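Local coordinates for beta-glycosidase (PDB 6T2R), which probably cleaves internal beta-glycosidic links in mucin O-glycans, as an endo-acting family 16 glycoside hydrolase from a human gut bacterium, at residues 131-136 against 227-232. Numbering follows the deposited sequence.
Sequences YETDKY and PQYLLI
Two donors grip the carbonyl oxygen of Pro227 where the loop that follows strand 125-130 passes residues 227-229. Tyr131 N reaches Pro227 O at 2.9 Å in an almost straight bond (173° at the hydrogen), although the donor stands 38° above the carbonyl plane. Water 1 gives the same Pro227 O its second hydrogen bond, of 2.8 Å. That water also accepts from Glu132 N and donates to Glu132 OE2, 2.7 Å away, so a single molecule ties the loop backbone and a carboxylate to the carbonyl of Pro227. With CG anti to its own carbonyl carbon (chi1 -62°) and the chain extended beyond, Glu132 reaches across, so that OE2 lies 3.4 Å from Pro227 CD while it holds the water. The same oxygen lies in the plane of the Tyr136 ring, at its edge.

Apolar contacts flank this polar link. Tyr131 CB packs on Pro227 CB at 3.8 Å, and its ring, with CG anti to the backbone N, brings CD1 to 3.9 Å from Tyr229 CB. Tyr229 in turn offers its ring edge to Tyr131 CA, and its CE2 meets the methyl CG2 of Thr133 at 4.1 Å, the two side chains crossing at about a right angle. On the strand that precedes the loop, Leu129 and Trp127 pair through backbone bonds with Tyr229 and Leu231, in antiparallel fashion. The arrangement thus illustrates how a loop opened by an inverse gamma turn at Glu132 departs from paired antiparallel strands in the beta-sandwich (jelly-roll) fold of glycoside hydrolase family 16.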
loop_
_atom_site.group_PDB
_atom_site.type_symbol
_atom_site.label_atom_id
_atom_site.label_comp_id
_atom_site.label_asym_id
_atom_site.label_seq_id
_atom_site.Cartn_x
_atom_site.Cartn_y
_atom_site.Cartn_z
ATOM N N TYR A 131 -10.421 3.139 -7.049
ATOM C CA TYR A 131 -10.034 4.188 -8.020
ATOM C C TYR A 131 -11.201 5.162 -8.176
ATOM O O TYR A 131 -10.976 6.372 -8.210
ATOM C CB TYR A 131 -9.691 3.593 -9.390
ATOM C CG TYR A 131 -9.143 4.640 -10.321
ATOM C CD1 TYR A 131 -7.807 5.035 -10.245
ATOM C CD2 TYR A 131 -9.990 5.290 -11.203
ATOM C CE1 TYR A 131 -7.320 6.051 -11.045
ATOM C CE2 TYR A 131 -9.511 6.273 -12.043
ATOM C CZ TYR A 131 -8.178 6.661 -11.955
ATOM O OH TYR A 131 -7.751 7.678 -12.761
ATOM N N GLU A 132 -12.416 4.637 -8.268
ATOM C CA GLU A 132 -13.634 5.461 -8.529
ATOM C C GLU A 132 -14.108 6.118 -7.212
ATOM O O GLU A 132 -15.022 5.583 -6.561
ATOM C CB GLU A 132 -14.695 4.585 -9.178
ATOM C CG GLU A 132 -14.271 4.016 -10.521
ATOM C CD GLU A 132 -15.033 2.750 -10.878
ATOM O OE1 GLU A 132 -15.803 2.825 -11.810
ATOM O OE2 GLU A 132 -14.879 1.702 -10.201
ATOM N N THR A 133 -13.495 7.240 -6.828
ATOM C CA THR A 133 -13.678 7.841 -5.488
ATOM C C THR A 133 -15.053 8.502 -5.366
ATOM O O THR A 133 -15.435 8.778 -4.248
ATOM C CB THR A 133 -12.553 8.831 -5.174
ATOM O OG1 THR A 133 -12.588 9.833 -6.177
ATOM C CG2 THR A 133 -11.200 8.171 -5.156
ATOM N N ASP A 134 -15.734 8.813 -6.462
ATOM C CA ASP A 134 -17.098 9.418 -6.387
ATOM C C ASP A 134 -18.166 8.331 -6.518
ATOM O O ASP A 134 -19.350 8.691 -6.664
ATOM C CB ASP A 134 -17.267 10.546 -7.404
ATOM C CG ASP A 134 -17.053 10.080 -8.823
ATOM O OD1 ASP A 134 -16.580 8.937 -8.990
ATOM O OD2 ASP A 134 -17.340 10.870 -9.745
ATOM N N LYS A 135 -17.772 7.066 -6.342
ATOM C CA LYS A 135 -18.656 5.886 -6.541
ATOM C C LYS A 135 -18.631 4.930 -5.345
ATOM O O LYS A 135 -19.596 4.129 -5.195
ATOM C CB LYS A 135 -18.233 5.097 -7.775
ATOM C CG LYS A 135 -19.310 4.159 -8.291
ATOM C CD LYS A 135 -18.907 3.286 -9.466
ATOM C CE LYS A 135 -19.917 2.182 -9.724
ATOM N NZ LYS A 135 -19.424 1.291 -10.801
ATOM N N TYR A 136 -17.584 4.987 -4.539
ATOM C CA TYR A 136 -17.388 4.064 -3.406
ATOM C C TYR A 136 -17.050 4.899 -2.174
ATOM O O TYR A 136 -16.406 5.991 -2.278
ATOM C CB TYR A 136 -16.357 2.964 -3.725
ATOM C CG TYR A 136 -16.780 2.038 -4.825
ATOM C CD1 TYR A 136 -17.737 1.046 -4.597
ATOM C CD2 TYR A 136 -16.302 2.217 -6.113
ATOM C CE1 TYR A 136 -18.186 0.240 -5.618
ATOM C CE2 TYR A 136 -16.725 1.405 -7.147
ATOM C CZ TYR A 136 -17.667 0.424 -6.894
ATOM O OH TYR A 136 -18.075 -0.377 -7.914
ATOM N N PRO A 227 -11.675 -1.387 -9.945
ATOM C CA PRO A 227 -10.417 -0.696 -10.181
ATOM C C PRO A 227 -9.886 -0.072 -8.884
ATOM O O PRO A 227 -10.663 0.507 -8.133
ATOM C CB PRO A 227 -10.805 0.401 -11.171
ATOM C CG PRO A 227 -12.026 -0.145 -11.862
ATOM C CD PRO A 227 -12.779 -0.866 -10.772
ATOM N N GLN A 228 -8.567 -0.148 -8.700
ATOM C CA GLN A 228 -7.855 0.293 -7.482
ATOM C C GLN A 228 -6.928 1.451 -7.847
ATOM O O GLN A 228 -6.448 1.488 -9.009
ATOM C CB GLN A 228 -7.081 -0.909 -6.918
ATOM C CG GLN A 228 -7.967 -2.136 -6.675
ATOM C CD GLN A 228 -8.762 -2.009 -5.397
ATOM O OE1 GLN A 228 -8.244 -1.523 -4.394
ATOM N NE2 GLN A 228 -10.039 -2.406 -5.436
ATOM N N TYR A 229 -6.651 2.338 -6.890
ATOM C CA TYR A 229 -5.424 3.173 -6.917
ATOM C C TYR A 229 -4.503 2.724 -5.777
ATOM O O TYR A 229 -4.984 2.162 -4.753
ATOM C CB TYR A 229 -5.763 4.659 -6.919
ATOM C CG TYR A 229 -6.182 5.304 -5.617
ATOM C CD1 TYR A 229 -5.255 5.956 -4.828
ATOM C CD2 TYR A 229 -7.512 5.350 -5.221
ATOM C CE1 TYR A 229 -5.623 6.606 -3.659
ATOM C CE2 TYR A 229 -7.897 5.995 -4.057
ATOM C CZ TYR A 229 -6.953 6.645 -3.290
ATOM O OH TYR A 229 -7.306 7.316 -2.163
ATOM N N LEU A 230 -3.207 2.975 -5.966
ATOM C CA LEU A 230 -2.109 2.477 -5.105
ATOM C C LEU A 230 -1.567 3.648 -4.302
ATOM O O LEU A 230 -1.425 4.731 -4.875
ATOM C CB LEU A 230 -1.010 1.932 -6.011
ATOM C CG LEU A 230 0.233 1.456 -5.280
ATOM C CD1 LEU A 230 -0.086 0.397 -4.219
ATOM C CD2 LEU A 230 1.229 0.912 -6.288
ATOM N N LEU A 231 -1.392 3.434 -3.017
ATOM C CA LEU A 231 -0.801 4.374 -2.040
ATOM C C LEU A 231 0.459 3.695 -1.498
ATOM O O LEU A 231 0.390 2.473 -1.115
ATOM C CB LEU A 231 -1.787 4.645 -0.888
ATOM C CG LEU A 231 -3.165 5.201 -1.273
ATOM C CD1 LEU A 231 -4.149 4.068 -1.604
ATOM C CD2 LEU A 231 -3.743 6.034 -0.143
ATOM N N ILE A 232 1.523 4.470 -1.401
ATOM C CA ILE A 232 2.820 4.104 -0.768
ATOM C C ILE A 232 3.220 5.291 0.098
ATOM O O ILE A 232 3.342 6.399 -0.474
ATOM C CB ILE A 232 3.916 3.785 -1.800
ATOM C CG1 ILE A 232 3.468 2.696 -2.774
ATOM C CG2 ILE A 232 5.181 3.402 -1.042
ATOM C CD1 ILE A 232 4.386 2.447 -3.943
HETATM O O HOH W 1 -13.131 1.826 -8.176
#